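Long-range contacts in Phosphoglucomutase/phosphomannomutase family protein (Burkholderia thailandensis, PDB 3UW2), which probably transfers a phosphoryl group from one position to another within a phosphosugar, as a metal-dependent member of the phosphohexose mutase family: residues 99-104 against 124-129; 128-133 against 262-267; 266-271 against 360-365; 281-286 against 346-351; 354-359 against 368-373. All blocks are in the same frame, centred on the assembly; numbering follows the deposited sequence.

Interaction 1. Residues 99-104 against 124-129; sequences VPTPVG and CIVVTG
The closest backbone approach brings Thr-101 CA to 6.2 Å from Val-126 CA, where the first turn of helix 101-107 lies against strand 124-127. Pro-100 is the N-cap of that helix, and its carbonyl O receives Val-103 N at 2.9 Å. Gly-104, a turn further on, brings bare backbone to the strand: its CA lies 4.3 Å from Val-126 CG2, and its O lies 3.9 Å from Cys-124 SG. Cys-124 and Val-126, two residues apart on the strand, both direct their CB atoms at the helix, whereas Val-127 faces helix 75-88. This is alpha/beta packing in the first domain of the phosphohexose mutase fold, whose mixed sheet pairs strand 124-127 with 64-69 in parallel and with 136-143 antiparallel. The side chain in the middle is Thr-101. A chi1 of -74° turns OG1 away from its own carbonyl carbon and lays it against two methyl groups, Val-126 CG1 at 3.5 Å and, across the Thr-101 side chain at about a right angle, Thr-128 CG2 at 3.7 Å. Flanked by carbon on this side, the hydroxyl finds its polar partner in Asp-266 OD2, a carboxylate of the zinc site; the Thr-128 hydroxyl bonds to Asp-70.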
# COMPACT_ATOMS: atom_id res chain seq x y z
N VAL A 99 -7.41 -13.00 -6.77
CA VAL A 99 -6.78 -11.95 -7.58
C VAL A 99 -6.02 -11.01 -6.64
O VAL A 99 -6.31 -10.99 -5.41
CB VAL A 99 -7.79 -11.12 -8.38
CG1 VAL A 99 -8.47 -11.93 -9.50
CG2 VAL A 99 -8.86 -10.52 -7.45
N PRO A 100 -5.01 -10.28 -7.17
CA PRO A 100 -4.36 -9.24 -6.33
C PRO A 100 -5.40 -8.26 -5.79
O PRO A 100 -6.49 -8.09 -6.41
CB PRO A 100 -3.46 -8.49 -7.36
CG PRO A 100 -3.06 -9.61 -8.32
CD PRO A 100 -4.43 -10.31 -8.53
N THR A 101 -5.16 -7.75 -4.61
CA THR A 101 -6.01 -6.74 -3.95
C THR A 101 -6.47 -5.57 -4.85
O THR A 101 -7.69 -5.33 -4.94
CB THR A 101 -5.26 -6.21 -2.69
OG1 THR A 101 -5.33 -7.24 -1.70
CG2 THR A 101 -5.92 -4.99 -2.09
N PRO A 102 -5.56 -4.92 -5.63
CA PRO A 102 -6.04 -3.81 -6.43
C PRO A 102 -6.96 -4.32 -7.53
O PRO A 102 -7.68 -3.52 -8.09
CB PRO A 102 -4.76 -3.20 -7.06
CG PRO A 102 -3.78 -4.27 -6.95
CD PRO A 102 -4.12 -5.16 -5.81
N VAL A 103 -6.93 -5.61 -7.85
CA VAL A 103 -7.92 -6.12 -8.86
C VAL A 103 -9.36 -6.14 -8.26
O VAL A 103 -10.35 -5.87 -8.95
CB VAL A 103 -7.50 -7.52 -9.45
CG1 VAL A 103 -8.56 -8.06 -10.45
CG2 VAL A 103 -6.16 -7.33 -10.16
N GLY A 104 -9.49 -6.50 -6.99
CA GLY A 104 -10.76 -6.36 -6.25
C GLY A 104 -11.18 -4.86 -6.23
O GLY A 104 -12.36 -4.53 -6.52
N CYS A 124 -16.21 -3.46 -1.70
CA CYS A 124 -15.55 -4.77 -1.86
C CYS A 124 -14.85 -5.13 -0.62
O CYS A 124 -14.49 -4.24 0.16
CB CYS A 124 -14.50 -4.79 -2.98
SG CYS A 124 -13.13 -3.63 -2.76
N ILE A 125 -14.61 -6.42 -0.46
CA ILE A 125 -13.79 -6.86 0.65
C ILE A 125 -12.79 -7.86 0.05
O ILE A 125 -13.17 -8.76 -0.67
CB ILE A 125 -14.63 -7.58 1.72
CG1 ILE A 125 -15.67 -6.63 2.29
CG2 ILE A 125 -13.71 -8.09 2.82
CD1 ILE A 125 -16.72 -7.36 3.14
N VAL A 126 -11.52 -7.67 0.32
CA VAL A 126 -10.52 -8.58 -0.17
C VAL A 126 -10.05 -9.37 1.04
O VAL A 126 -9.65 -8.78 2.07
CB VAL A 126 -9.37 -7.86 -0.93
CG1 VAL A 126 -8.39 -8.93 -1.51
CG2 VAL A 126 -9.92 -7.01 -2.12
N VAL A 127 -10.11 -10.71 0.96
CA VAL A 127 -9.56 -11.49 2.12
C VAL A 127 -8.06 -11.70 1.87
O VAL A 127 -7.68 -12.47 0.96
CB VAL A 127 -10.28 -12.87 2.14
CG1 VAL A 127 -9.83 -13.71 3.35
CG2 VAL A 127 -11.82 -12.66 2.16
N THR A 128 -7.17 -11.08 2.68
CA THR A 128 -5.80 -11.17 2.38
C THR A 128 -5.05 -10.86 3.69
O THR A 128 -5.53 -10.11 4.56
CB THR A 128 -5.34 -10.17 1.28
OG1 THR A 128 -3.89 -10.21 1.20
CG2 THR A 128 -5.73 -8.77 1.68
N GLY A 129 -3.94 -11.56 3.83
CA GLY A 129 -2.96 -11.35 4.90
C GLY A 129 -1.74 -10.59 4.43
O GLY A 129 -0.76 -10.42 5.20

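Interaction 2. Residues 128-133 against 262-267. With ZN (zinc ion), chain K; PO4 (phosphate ion), chain B.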
# COMPACT_ATOMS: atom_id res chain seq x y z
N THR A 128 -7.17 -11.08 2.68
CA THR A 128 -5.80 -11.17 2.38
C THR A 128 -5.05 -10.86 3.69
O THR A 128 -5.53 -10.11 4.56
CB THR A 128 -5.34 -10.17 1.28
OG1 THR A 128 -3.89 -10.21 1.20
CG2 THR A 128 -5.73 -8.77 1.68
N GLY A 129 -3.94 -11.56 3.83
CA GLY A 129 -2.96 -11.35 4.90
C GLY A 129 -1.74 -10.59 4.43
O GLY A 129 -0.76 -10.42 5.20
N SER A 130 -1.79 -10.13 3.18
CA SER A 130 -0.81 -9.17 2.65
C SER A 130 0.65 -9.72 2.70
O SER A 130 0.92 -10.77 2.10
CB SER A 130 -1.07 -7.79 3.34
OG SER A 130 0.02 -6.90 3.27
N HIS A 131 1.55 -9.11 3.48
CA HIS A 131 2.96 -9.51 3.52
C HIS A 131 3.25 -10.50 4.66
O HIS A 131 4.39 -10.94 4.83
CB HIS A 131 3.87 -8.26 3.65
CG HIS A 131 3.81 -7.60 5.01
ND1 HIS A 131 2.80 -6.74 5.35
CD2 HIS A 131 4.62 -7.74 6.14
CE1 HIS A 131 2.97 -6.35 6.65
NE2 HIS A 131 4.08 -6.94 7.13
N ASN A 132 2.21 -10.86 5.42
CA ASN A 132 2.40 -11.59 6.71
C ASN A 132 2.62 -13.08 6.56
O ASN A 132 2.33 -13.60 5.48
CB ASN A 132 1.19 -11.33 7.64
CG ASN A 132 1.14 -9.89 8.10
OD1 ASN A 132 2.07 -9.38 8.74
ND2 ASN A 132 0.11 -9.19 7.67
N PRO A 133 3.10 -13.78 7.65
CA PRO A 133 3.32 -15.24 7.56
C PRO A 133 2.08 -16.05 7.12
O PRO A 133 0.95 -15.50 7.17
CB PRO A 133 3.80 -15.62 8.98
CG PRO A 133 4.47 -14.34 9.50
CD PRO A 133 3.63 -13.23 8.94
N ALA A 262 9.60 -6.56 -7.46
CA ALA A 262 9.19 -7.53 -6.42
C ALA A 262 7.86 -7.07 -5.79
O ALA A 262 7.72 -5.89 -5.50
CB ALA A 262 10.26 -7.65 -5.37
N PHE A 263 6.87 -7.99 -5.66
CA PHE A 263 5.55 -7.61 -5.21
C PHE A 263 5.38 -8.10 -3.82
O PHE A 263 5.97 -9.12 -3.44
CB PHE A 263 4.48 -8.22 -6.13
CG PHE A 263 4.45 -7.61 -7.49
CD1 PHE A 263 3.88 -6.35 -7.68
CD2 PHE A 263 5.00 -8.26 -8.58
CE1 PHE A 263 3.83 -5.79 -8.95
CE2 PHE A 263 4.99 -7.70 -9.84
CZ PHE A 263 4.39 -6.46 -10.03
N ASP A 264 4.58 -7.41 -3.04
CA ASP A 264 4.20 -7.94 -1.76
C ASP A 264 3.06 -8.97 -1.98
O ASP A 264 2.64 -9.19 -3.11
CB ASP A 264 3.81 -6.83 -0.79
CG ASP A 264 2.44 -6.27 -1.05
OD1 ASP A 264 1.84 -6.38 -2.14
OD2 ASP A 264 2.02 -5.60 -0.11
N GLY A 265 2.62 -9.63 -0.90
CA GLY A 265 1.78 -10.84 -1.12
C GLY A 265 0.44 -10.62 -1.75
O GLY A 265 -0.11 -11.56 -2.32
N ASP A 266 -0.14 -9.39 -1.69
CA ASP A 266 -1.40 -9.21 -2.40
C ASP A 266 -1.31 -8.22 -3.59
O ASP A 266 -2.34 -7.89 -4.22
CB ASP A 266 -2.55 -8.81 -1.42
CG ASP A 266 -2.31 -7.46 -0.76
OD1 ASP A 266 -1.13 -7.09 -0.73
OD2 ASP A 266 -3.22 -6.73 -0.28
N GLY A 267 -0.13 -7.74 -3.90
CA GLY A 267 0.07 -6.96 -5.14
C GLY A 267 -0.28 -5.44 -4.98
O GLY A 267 -0.39 -4.73 -5.96
ZN ZN K . -0.13 -5.44 0.31
P PO4 B . -0.11 -5.31 3.58
O2 PO4 B . 0.17 -4.53 2.30
O3 PO4 B . 1.04 -5.14 4.55
O4 PO4 B . -1.48 -5.11 4.13
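Ser-130 and Gly-265 bring the two loops together, their CA atoms 4.9 Å apart, and Ser-130 O receives a CA-H...O contact from Gly-265 CA at 3.3 Å. Gly-265 offers bare backbone at this point. Along the Ser-130 side chain, CB is 4.1 Å from Asp-266 OD1. The next atom, OG, stands anti to the backbone N (chi1 160°) and is joined covalently to the phosphorus of the phosphate, the OG-P distance being 1.6 Å: the phosphate is modelled as a separate ion bonded to OG, which amounts to a phosphoserine. Beyond phosphorus the oxygens diverge. Phosphate O2 binds the zinc ion at 2.2 Å, beside Asp-264 OD2 and Asp-266 OD1, and Asp-268 supplies the fourth ligand. Phosphate O3 lies at the edge of the His-131 ring, close to its plane, and accepts from ND1 at 2.5 Å with an N-H...O angle of 139°; Lys-140 NZ also bonds to the phosphate. The metal thus ties the phosphorylated loop to the aspartate loop, where direct polar bonds between the segments are lacking. Behind the serine, Thr-128 OG1 packs on Asp-266 CB at 3.3 Å and accepts Ser-130 N at 2.9 Å, an ST turn that braces the serine backbone; the same hydroxyl also bonds to Asp-70. Asp-264 OD2 has a second partner in Arg-269, and Asp-266 OD2 has Lys-140 and Thr-101. A phosphoserine facing an Asp-x-Asp-x-Asp metal loop is the hallmark of the phosphohexomutase active site, which normally carries magnesium where zinc is bound here.

Interaction 3. Residues 266-271 against 360-365; sequences DGDRLG and GFDDGL. With ZN (zinc ion), chain K.
Asp-362 and Asp-268 set their carboxylates side by side, pointing the same way with planes 34° apart and the two OD2 atoms 3.9 Å from each other. A water donates to both, at 2.7 Å from Asp-268 OD2 and 2.8 Å from Asp-362 OD2, which probably eases the like-charge approach. Each oxygen has a further partner, Lys-140 for Asp-268 and His-351 for Asp-362. Asp-268 CG sits between its own backbone N and carbonyl carbon (chi1 68°), and from there OD1 binds the zinc ion at 2.1 Å while OD2 is left for the water and the lysine. Asp-363 follows as the N-cap of helix 364-375. Its OD1 accepts weakly from Leu-365 N, its OD2 bonds to the Tyr-181 hydroxyl, and a second water, accepting weakly from its backbone N, donates to Asp-268 O. The contact thereby joins the metal-binding loop of the second alpha/beta domain to the start of a helix in the third, a seam between domains of the mutase fold. At Gly-364, which brings bare backbone to the loop, the main chains meet directly: its N donates to Gly-267 O at 2.9 Å. Gly-364 O also touches Leu-270 CB at 3.7 Å. Leu-365 starts out facing away, but its CD1 returns to within 3.8 Å of Gly-267 O, on the way to Phe-263 and helix 206-216.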
# COMPACT_ATOMS: atom_id res chain seq x y z
N ASP A 266 -0.14 -9.39 -1.69
CA ASP A 266 -1.40 -9.21 -2.40
C ASP A 266 -1.31 -8.22 -3.59
O ASP A 266 -2.34 -7.89 -4.22
CB ASP A 266 -2.55 -8.81 -1.42
CG ASP A 266 -2.31 -7.46 -0.76
OD1 ASP A 266 -1.13 -7.09 -0.73
OD2 ASP A 266 -3.22 -6.73 -0.28
N GLY A 267 -0.13 -7.74 -3.90
CA GLY A 267 0.07 -6.96 -5.14
C GLY A 267 -0.28 -5.44 -4.98
O GLY A 267 -0.39 -4.73 -5.96
N ASP A 268 -0.51 -4.93 -3.78
CA ASP A 268 -0.78 -3.46 -3.70
C ASP A 268 0.54 -2.68 -3.38
O ASP A 268 0.52 -1.48 -3.12
CB ASP A 268 -1.93 -3.12 -2.76
CG ASP A 268 -1.59 -3.40 -1.32
OD1 ASP A 268 -0.48 -3.88 -1.10
OD2 ASP A 268 -2.42 -3.17 -0.40
N ARG A 269 1.69 -3.38 -3.42
CA ARG A 269 2.97 -2.71 -3.26
C ARG A 269 4.01 -3.27 -4.24
O ARG A 269 4.09 -4.51 -4.42
CB ARG A 269 3.53 -2.84 -1.84
CG ARG A 269 2.69 -2.17 -0.77
CD ARG A 269 3.45 -2.13 0.56
NE ARG A 269 3.41 -3.42 1.25
CZ ARG A 269 4.12 -3.73 2.34
NH1 ARG A 269 4.94 -2.83 2.91
NH2 ARG A 269 4.00 -4.94 2.87
N LEU A 270 4.81 -2.38 -4.82
CA LEU A 270 5.90 -2.75 -5.74
C LEU A 270 7.26 -2.29 -5.18
O LEU A 270 7.42 -1.10 -4.79
CB LEU A 270 5.67 -2.06 -7.12
CG LEU A 270 6.81 -2.16 -8.16
CD1 LEU A 270 6.85 -3.53 -8.77
CD2 LEU A 270 6.59 -1.11 -9.25
N GLY A 271 8.20 -3.25 -5.13
CA GLY A 271 9.64 -2.98 -4.90
C GLY A 271 10.39 -2.96 -6.23
O GLY A 271 10.08 -3.77 -7.12
N GLY A 360 -7.44 5.77 -8.95
CA GLY A 360 -7.08 6.41 -7.67
C GLY A 360 -6.83 5.44 -6.54
O GLY A 360 -6.49 5.88 -5.44
N PHE A 361 -6.94 4.12 -6.76
CA PHE A 361 -6.52 3.13 -5.73
C PHE A 361 -5.06 2.75 -5.95
O PHE A 361 -4.53 2.80 -7.09
CB PHE A 361 -7.42 1.87 -5.69
CG PHE A 361 -7.60 1.20 -7.04
CD1 PHE A 361 -6.61 0.38 -7.55
CD2 PHE A 361 -8.76 1.36 -7.75
CE1 PHE A 361 -6.75 -0.29 -8.77
CE2 PHE A 361 -8.95 0.72 -8.99
CZ PHE A 361 -7.95 -0.10 -9.50
N ASP A 362 -4.41 2.38 -4.85
CA ASP A 362 -3.06 1.87 -4.87
C ASP A 362 -3.05 0.49 -5.59
O ASP A 362 -3.95 -0.36 -5.40
CB ASP A 362 -2.46 1.80 -3.43
CG ASP A 362 -3.39 1.14 -2.40
OD1 ASP A 362 -4.64 1.24 -2.58
OD2 ASP A 362 -2.86 0.54 -1.37
N ASP A 363 -2.05 0.29 -6.42
CA ASP A 363 -1.97 -0.92 -7.26
C ASP A 363 -0.49 -1.10 -7.66
O ASP A 363 0.05 -0.33 -8.46
CB ASP A 363 -2.86 -0.71 -8.53
CG ASP A 363 -2.89 -1.93 -9.43
OD1 ASP A 363 -1.91 -2.73 -9.41
OD2 ASP A 363 -3.90 -2.07 -10.18
N GLY A 364 0.15 -2.10 -7.11
CA GLY A 364 1.51 -2.46 -7.46
C GLY A 364 1.73 -2.86 -8.92
O GLY A 364 2.81 -2.58 -9.48
N LEU A 365 0.74 -3.53 -9.52
CA LEU A 365 0.88 -4.03 -10.89
C LEU A 365 0.72 -2.85 -11.88
O LEU A 365 1.43 -2.78 -12.88
CB LEU A 365 -0.22 -5.06 -11.22
CG LEU A 365 0.02 -6.51 -10.73
CD1 LEU A 365 -0.04 -6.66 -9.21
CD2 LEU A 365 -1.07 -7.40 -11.36
ZN ZN K . -0.13 -5.44 0.31
O HOH W 1 -4.45 -1.47 -0.23
O HOH W 2 0.92 0.57 -5.41

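Interaction 4. Residues 281-286 against 346-351; sequences YPDRQL and GEMSGH. With EDO (1,2-ethanediol), chain G.
Met-348 reaches Asp-283 and Tyr-281 through a bend: CG leaves anti to the backbone N (chi1 -162°), chi2 then folds the chain at 47°, and the thioether comes back over the first turn of helix 282-296. There SD lies 3.4 Å from Asp-283 CG, while CE lies 3.5 Å from Asp-283 OD1 and 3.7 Å from Tyr-281 CB. The other carboxylate oxygen, Asp-283 OD2, accepts from a 1,2-ethanediol hydroxyl and from Thr-309 N, so the sulfur packs on a carboxylate whose OD2 is bonded to others. Pro-282 wedges into the type I turn Glu-347 to Gly-350. Its CG comes 3.0 Å from Met-348 O and 3.3 Å from Gly-350 CA, the latter tighter than a usual carbon contact. Gly-350 adopts a positive phi of 98°, suited to a glycine closing the turn, and its N returns to Glu-347 O. One turn along the helix, both methyls of Leu-286 rest against the backbone of Gly-346, with CD2 3.7 Å from its N. In the third alpha/beta domain, the contact thus lays the start of helix 282-296 against the hairpin loop between strands 344-346 and 352-354, with Leu-286 continuing onto neighbouring strand 301-305 and Glu-347 turned to helix 330-340.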
# COMPACT_ATOMS: atom_id res chain seq x y z
N TYR A 281 13.75 3.41 -3.38
CA TYR A 281 12.67 3.58 -2.39
C TYR A 281 11.50 4.32 -2.97
O TYR A 281 11.65 5.07 -3.94
CB TYR A 281 13.17 4.26 -1.11
CG TYR A 281 14.05 3.32 -0.37
CD1 TYR A 281 15.42 3.52 -0.30
CD2 TYR A 281 13.51 2.15 0.17
CE1 TYR A 281 16.26 2.59 0.32
CE2 TYR A 281 14.32 1.21 0.79
CZ TYR A 281 15.70 1.43 0.87
OH TYR A 281 16.50 0.50 1.50
N PRO A 282 10.30 4.09 -2.43
CA PRO A 282 9.15 4.68 -3.14
C PRO A 282 9.14 6.22 -3.09
O PRO A 282 8.52 6.79 -3.94
CB PRO A 282 7.93 4.10 -2.42
CG PRO A 282 8.46 2.77 -1.90
CD PRO A 282 9.90 2.96 -1.56
N ASP A 283 9.80 6.90 -2.14
CA ASP A 283 9.78 8.35 -2.30
C ASP A 283 10.55 8.77 -3.59
O ASP A 283 10.21 9.83 -4.18
CB ASP A 283 10.27 9.11 -1.05
CG ASP A 283 11.59 8.63 -0.55
OD1 ASP A 283 12.15 7.62 -1.09
OD2 ASP A 283 12.08 9.29 0.42
N ARG A 284 11.59 7.99 -3.99
CA ARG A 284 12.30 8.33 -5.26
C ARG A 284 11.50 7.97 -6.49
O ARG A 284 11.43 8.74 -7.45
CB ARG A 284 13.69 7.72 -5.33
CG ARG A 284 14.62 8.38 -4.32
CD ARG A 284 15.88 7.56 -4.27
NE ARG A 284 16.86 8.03 -5.23
CZ ARG A 284 17.81 7.24 -5.71
NH1 ARG A 284 17.85 5.95 -5.38
NH2 ARG A 284 18.71 7.73 -6.54
N GLN A 285 10.85 6.81 -6.44
CA GLN A 285 9.88 6.45 -7.47
C GLN A 285 8.83 7.56 -7.72
O GLN A 285 8.46 7.81 -8.87
CB GLN A 285 9.15 5.17 -7.08
CG GLN A 285 10.05 3.90 -7.01
CD GLN A 285 9.18 2.68 -6.64
OE1 GLN A 285 8.08 2.45 -7.23
NE2 GLN A 285 9.60 1.95 -5.62
N LEU A 286 8.25 8.07 -6.66
CA LEU A 286 7.23 9.13 -6.76
C LEU A 286 7.77 10.38 -7.45
O LEU A 286 7.03 11.02 -8.19
CB LEU A 286 6.66 9.50 -5.37
CG LEU A 286 5.41 10.39 -5.39
CD1 LEU A 286 4.26 9.61 -6.00
CD2 LEU A 286 5.06 10.81 -3.98
N GLY A 346 1.88 9.06 -3.06
CA GLY A 346 2.64 7.86 -2.79
C GLY A 346 3.09 7.94 -1.34
O GLY A 346 3.14 9.05 -0.78
N GLU A 347 3.36 6.80 -0.72
CA GLU A 347 3.91 6.79 0.63
C GLU A 347 5.18 6.00 0.67
O GLU A 347 5.40 5.11 -0.16
CB GLU A 347 2.98 6.09 1.58
CG GLU A 347 1.52 6.45 1.51
CD GLU A 347 0.77 5.39 2.29
OE1 GLU A 347 0.40 4.36 1.69
OE2 GLU A 347 0.61 5.55 3.52
N MET A 348 6.01 6.31 1.65
CA MET A 348 7.30 5.65 1.81
C MET A 348 7.16 4.10 1.77
O MET A 348 7.88 3.43 1.01
CB MET A 348 7.97 6.16 3.10
CG MET A 348 9.45 5.89 3.17
SD MET A 348 10.18 6.39 1.59
CE MET A 348 11.85 5.86 1.94
N SER A 349 6.20 3.57 2.54
CA SER A 349 5.84 2.12 2.52
C SER A 349 5.60 1.47 1.15
O SER A 349 5.51 0.26 1.07
CB SER A 349 4.60 1.89 3.33
OG SER A 349 3.52 2.34 2.52
N GLY A 350 5.48 2.25 0.08
CA GLY A 350 5.42 1.71 -1.27
C GLY A 350 4.03 1.54 -1.89
O GLY A 350 3.85 0.77 -2.87
N HIS A 351 3.03 2.19 -1.32
CA HIS A 351 1.74 2.21 -2.03
C HIS A 351 1.75 3.44 -2.87
O HIS A 351 2.07 4.52 -2.37
CB HIS A 351 0.56 2.29 -1.06
CG HIS A 351 0.41 1.10 -0.11
ND1 HIS A 351 -0.53 0.15 -0.27
CD2 HIS A 351 1.09 0.79 1.08
CE1 HIS A 351 -0.47 -0.74 0.75
NE2 HIS A 351 0.52 -0.36 1.57
C1 EDO G . 13.01 9.21 3.73
O1 EDO G . 13.68 8.77 2.54
C2 EDO G . 13.85 8.85 4.96
O2 EDO G . 13.83 7.43 5.02

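Interaction 5. Residues 354-359 against 368-373; sequences FKDRWY and GARLLE
Arg-357 and Glu-373 form an end-on, two-pronged salt bridge: NH1 to OE1 and NH2 to OE2 are both 2.9 Å, each oxygen using its syn lone pair, and the two flat groups are nearly coplanar. Arg-370 grips Asp-356 with two nitrogens of which one takes the carboxylate, NH2 meeting OD2 nearly along its C-O bond, and the other the backbone, NH1 reaching O at 3.0 Å from above the carbonyl plane. Together the four residues make a salt-bridge network that fastens the type II turn 355-358 to helix 364-375 in the third alpha/beta domain. Its outer charges have partners beyond the segments, Arg-296 for Asp-356 and Asp-188 for Arg-357. The guanidinium groups stack, with centres 4.2 Å apart and planes at 25°, an approach of like charges that the two acids probably make tolerable. Arg-357 NH1 lies over one face of the Arg-370 guanidinium; Phe-354 CD1 lies over the opposite face, so the group is sandwiched between a guanidinium and a ring edge atom. Successive bends in Arg-370, at chi2 and chi3, curl the chain round Phe-354 so that its aliphatic part also meets the ring. Phe-289 and Tyr-366 meet the same ring edge-to-face. Arg-370 CG makes the CH-pi contact, 3.9 Å from the centroid of the Phe-354 ring and 12° off its normal.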
# COMPACT_ATOMS: atom_id res chain seq x y z
N PHE A 354 -2.37 6.25 -8.42
CA PHE A 354 -2.61 7.04 -9.65
C PHE A 354 -4.10 7.30 -9.79
O PHE A 354 -4.86 6.35 -9.90
CB PHE A 354 -2.17 6.26 -10.92
CG PHE A 354 -0.67 6.08 -11.04
CD1 PHE A 354 0.11 7.06 -11.68
CD2 PHE A 354 -0.03 4.97 -10.40
CE1 PHE A 354 1.51 6.92 -11.75
CE2 PHE A 354 1.36 4.84 -10.51
CZ PHE A 354 2.12 5.80 -11.17
N LYS A 355 -4.50 8.59 -9.78
CA LYS A 355 -5.80 8.98 -10.22
C LYS A 355 -5.67 9.37 -11.68
O LYS A 355 -6.49 8.95 -12.50
CB LYS A 355 -6.36 10.14 -9.38
CG LYS A 355 -7.69 10.69 -9.90
CD LYS A 355 -8.78 9.62 -9.93
CE LYS A 355 -10.00 10.22 -10.64
NZ LYS A 355 -11.03 9.85 -9.65
N ASP A 356 -4.62 10.12 -12.03
CA ASP A 356 -4.34 10.41 -13.48
C ASP A 356 -4.40 9.15 -14.32
O ASP A 356 -3.67 8.18 -14.01
CB ASP A 356 -2.94 11.02 -13.55
CG ASP A 356 -2.41 11.12 -14.95
OD1 ASP A 356 -2.85 12.06 -15.62
OD2 ASP A 356 -1.52 10.35 -15.36
N ARG A 357 -5.31 9.08 -15.31
CA ARG A 357 -5.44 7.95 -16.28
C ARG A 357 -5.85 6.65 -15.61
O ARG A 357 -5.76 5.57 -16.21
CB ARG A 357 -4.11 7.71 -17.03
CG ARG A 357 -3.72 8.89 -17.92
CD ARG A 357 -2.26 8.81 -18.41
NE ARG A 357 -1.96 7.55 -19.14
CZ ARG A 357 -0.73 7.07 -19.25
NH1 ARG A 357 0.35 7.71 -18.70
NH2 ARG A 357 -0.58 5.92 -19.86
N TRP A 358 -6.31 6.76 -14.38
CA TRP A 358 -6.61 5.56 -13.59
C TRP A 358 -7.81 5.75 -12.67
O TRP A 358 -8.69 6.51 -13.00
CB TRP A 358 -5.31 5.09 -12.90
CG TRP A 358 -5.33 3.69 -12.27
CD1 TRP A 358 -4.99 3.33 -10.97
CD2 TRP A 358 -5.56 2.44 -12.97
NE1 TRP A 358 -5.05 1.95 -10.82
CE2 TRP A 358 -5.41 1.38 -12.00
CE3 TRP A 358 -5.94 2.11 -14.30
CZ2 TRP A 358 -5.59 0.03 -12.34
CZ3 TRP A 358 -6.12 0.77 -14.62
CH2 TRP A 358 -5.98 -0.24 -13.66
N TYR A 359 -7.85 5.09 -11.50
CA TYR A 359 -9.04 5.06 -10.64
C TYR A 359 -8.71 5.54 -9.21
O TYR A 359 -9.58 5.65 -8.37
CB TYR A 359 -9.59 3.61 -10.56
CG TYR A 359 -10.02 3.17 -11.92
CD1 TYR A 359 -11.25 3.55 -12.41
CD2 TYR A 359 -9.15 2.44 -12.76
CE1 TYR A 359 -11.64 3.17 -13.71
CE2 TYR A 359 -9.53 2.05 -14.04
CZ TYR A 359 -10.75 2.44 -14.50
OH TYR A 359 -11.09 2.11 -15.78
N GLY A 368 3.81 -0.77 -11.62
CA GLY A 368 4.84 -1.40 -12.42
C GLY A 368 4.70 -1.01 -13.90
O GLY A 368 5.67 -0.70 -14.56
N ALA A 369 3.48 -1.05 -14.42
CA ALA A 369 3.24 -0.72 -15.79
C ALA A 369 3.57 0.76 -16.05
O ALA A 369 4.17 1.09 -17.09
CB ALA A 369 1.79 -1.04 -16.14
N ARG A 370 3.22 1.64 -15.11
CA ARG A 370 3.44 3.05 -15.32
C ARG A 370 4.95 3.29 -15.28
O ARG A 370 5.44 4.16 -15.97
CB ARG A 370 2.74 3.90 -14.25
CG ARG A 370 1.20 3.99 -14.43
CD ARG A 370 0.82 4.80 -15.67
NE ARG A 370 1.10 6.26 -15.46
CZ ARG A 370 0.19 7.16 -15.10
NH1 ARG A 370 -1.13 6.84 -14.98
NH2 ARG A 370 0.57 8.42 -14.95
N LEU A 371 5.67 2.52 -14.45
CA LEU A 371 7.15 2.70 -14.32
C LEU A 371 7.79 2.22 -15.66
O LEU A 371 8.60 2.92 -16.26
CB LEU A 371 7.63 1.89 -13.13
CG LEU A 371 9.15 1.89 -12.89
CD1 LEU A 371 9.66 3.32 -12.87
CD2 LEU A 371 9.47 1.16 -11.61
N LEU A 372 7.34 1.07 -16.19
CA LEU A 372 7.86 0.59 -17.50
C LEU A 372 7.59 1.61 -18.65
O LEU A 372 8.38 1.76 -19.56
CB LEU A 372 7.26 -0.77 -17.85
CG LEU A 372 7.55 -2.02 -17.00
CD1 LEU A 372 6.68 -3.17 -17.43
CD2 LEU A 372 9.01 -2.36 -17.22
N GLU A 373 6.44 2.26 -18.64
CA GLU A 373 6.14 3.27 -19.66
C GLU A 373 7.24 4.36 -19.72
O GLU A 373 7.64 4.79 -20.82
CB GLU A 373 4.81 3.94 -19.32
CG GLU A 373 4.40 5.04 -20.31
CD GLU A 373 3.03 5.61 -19.95
OE1 GLU A 373 2.89 6.35 -18.91
OE2 GLU A 373 2.11 5.30 -20.69

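In the fold
Interactions 1, 2 and 3 are buried and follow one another around the zinc site: interactions 1 and 2 share Thr-128 and Gly-129, 2 and 3 share Asp-266 and Gly-267. Interaction 1 stays within the first domain and is mainly apolar; interaction 2 joins first to second domain through metal and phosphate; interaction 3 joins second to third through water and backbone. Interaction 4, partly buried, meets interaction 3 where His-351 bonds to Asp-362. Interaction 5 is also buried but ionic; it uses helix 364-375, as interaction 3 does, and its centre lies about 20 Å from that of interaction 2. Contacts 4 and 5 both belong to the third domain.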